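Local coordinates for protein sensor histidine kinase CusS (Escherichia coli, PDB 5KU5) that senses periplasmic copper and silver ions and responds by phosphorylating the response regulator CusR of its two-component system, at residues Pro28-Thr31 against Gln32-Leu36. Sequence-based numbering, arbitrary orientation.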
loop_
_atom_site.group_PDB
_atom_site.type_symbol
_atom_site.label_atom_id
_atom_site.label_comp_id
_atom_site.label_asym_id
_atom_site.label_seq_id
_atom_site.Cartn_x
_atom_site.Cartn_y
_atom_site.Cartn_z
ATOM N N PRO A 28 -12.910 -19.795 1.250
ATOM C CA PRO A 28 -13.692 -21.047 1.292
ATOM C C PRO A 28 -13.766 -21.756 2.653
ATOM O O PRO A 28 -14.791 -22.362 2.970
ATOM C CB PRO A 28 -12.974 -21.938 0.268
ATOM C CG PRO A 28 -11.577 -21.437 0.254
ATOM C CD PRO A 28 -11.687 -19.953 0.440
ATOM N N ASP A 29 -12.694 -21.682 3.437
ATOM C CA ASP A 29 -12.610 -22.386 4.731
ATOM C C ASP A 29 -13.337 -21.720 5.921
ATOM O O ASP A 29 -13.363 -22.297 7.014
ATOM C CB ASP A 29 -11.131 -22.597 5.112
ATOM C CG ASP A 29 -10.344 -23.372 4.057
ATOM O OD1 ASP A 29 -10.953 -24.125 3.263
ATOM O OD2 ASP A 29 -9.101 -23.231 4.029
ATOM N N GLU A 30 -13.935 -20.544 5.722
ATOM C CA GLU A 30 -14.406 -19.711 6.834
ATOM C C GLU A 30 -15.902 -19.408 6.785
ATOM O O GLU A 30 -16.510 -19.399 5.716
ATOM C CB GLU A 30 -13.637 -18.390 6.831
ATOM C CG GLU A 30 -12.124 -18.551 6.927
ATOM C CD GLU A 30 -11.381 -17.229 6.931
ATOM O OE1 GLU A 30 -12.003 -16.182 6.667
ATOM O OE2 GLU A 30 -10.166 -17.236 7.204
ATOM N N THR A 31 -16.475 -19.148 7.960
ATOM C CA THR A 31 -17.850 -18.654 8.089
ATOM C C THR A 31 -17.934 -17.192 7.652
ATOM O O THR A 31 -16.913 -16.507 7.540
ATOM C CB THR A 31 -18.348 -18.724 9.552
ATOM O OG1 THR A 31 -17.449 -17.997 10.403
ATOM C CG2 THR A 31 -18.447 -20.169 10.036
ATOM N N GLN A 32 -19.158 -16.716 7.429
ATOM C CA GLN A 32 -19.397 -15.306 7.109
ATOM C C GLN A 32 -18.999 -14.361 8.247
ATOM O O GLN A 32 -18.559 -13.239 7.989
ATOM C CB GLN A 32 -20.859 -15.073 6.723
ATOM C CG GLN A 32 -21.222 -15.690 5.382
ATOM C CD GLN A 32 -22.615 -15.320 4.898
ATOM O OE1 GLN A 32 -23.232 -14.365 5.375
ATOM N NE2 GLN A 32 -23.114 -16.080 3.931
ATOM N N ALA A 33 -19.154 -14.815 9.492
ATOM C CA ALA A 33 -18.716 -14.054 10.666
ATOM C C ALA A 33 -17.197 -13.940 10.719
ATOM O O ALA A 33 -16.662 -12.855 10.937
ATOM C CB ALA A 33 -19.239 -14.693 11.945
ATOM N N ARG A 34 -16.511 -15.064 10.517
ATOM C CA ARG A 34 -15.040 -15.097 10.485
ATOM C C ARG A 34 -14.457 -14.243 9.349
ATOM O O ARG A 34 -13.445 -13.562 9.544
ATOM C CB ARG A 34 -14.539 -16.548 10.392
ATOM C CG ARG A 34 -13.041 -16.728 10.153
ATOM C CD ARG A 34 -12.169 -16.029 11.185
ATOM N NE ARG A 34 -10.747 -16.171 10.861
ATOM C CZ ARG A 34 -9.893 -17.042 11.409
ATOM N NH1 ARG A 34 -10.269 -17.903 12.356
ATOM N NH2 ARG A 34 -8.625 -17.045 11.003
ATOM N N ARG A 35 -15.089 -14.289 8.176
ATOM C CA ARG A 35 -14.683 -13.461 7.033
ATOM C C ARG A 35 -14.792 -11.964 7.327
ATOM O O ARG A 35 -13.871 -11.208 7.030
ATOM C CB ARG A 35 -15.517 -13.782 5.795
ATOM C CG ARG A 35 -15.210 -15.122 5.150
ATOM C CD ARG A 35 -16.326 -15.501 4.193
ATOM N NE ARG A 35 -16.181 -16.850 3.649
ATOM C CZ ARG A 35 -17.146 -17.535 3.031
ATOM N NH1 ARG A 35 -18.366 -17.022 2.853
ATOM N NH2 ARG A 35 -16.888 -18.757 2.583
ATOM N N LEU A 36 -15.923 -11.553 7.898
ATOM C CA LEU A 36 -16.141 -10.152 8.297
ATOM C C LEU A 36 -15.183 -9.693 9.400
ATOM O O LEU A 36 -14.751 -8.538 9.410
ATOM C CB LEU A 36 -17.590 -9.932 8.751
ATOM C CG LEU A 36 -18.657 -9.925 7.653
ATOM C CD1 LEU A 36 -20.045 -10.007 8.270
ATOM C CD2 LEU A 36 -18.535 -8.686 6.773
#
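Thr-31 caps the first turn of helix 32-44 by bonding to Arg-34. It is the N-cap residue, and its OG1 accepts from Arg-34 N at 3.1 Å, with an N-H...O angle of 159°. With chi1 at 56°, OG1 is tucked in close to both main-chain neighbours of CA and points toward the N-H of Arg-34. Arg-34 CB packs against the same oxygen at 3.3 Å. The carbonyl of Thr-31 opens the helical bonding pattern: its O accepts from Arg-35 N at 2.9 Å. Arg-35 CG also lies close beside this carbonyl oxygen.

Glu-30 precedes the cap and lays its extended side chain across Arg-34 and Arg-35. Its CD meets Arg-34 CG at 3.7 Å, while OE1 touches CG of both arginines. The salt bridge between Glu-30 OE2 and Arg-34 NE is long, 3.9 Å. The two planar groups are turned 45° apart. OE2 stands clear of the guanidinium plane, so the pair is held by charge and no N-H is directed at that oxygen.

Arg-35 reaches back along the loop that leads from helix 2-25. Its NH2 donates to His-27 O, and its side chain also touches Pro-120 of strand 111-122. The bond to His-27 ties the helix start to the preceding loop, and the Pro-120 contact sets it against the sheet. All this lies at the surface of the periplasmic sensor domain, which has a PDC fold. One face of the Arg-35 guanidinium lies over the Glu-30 carbonyl, with CZ 3.3 Å from Glu-30 O.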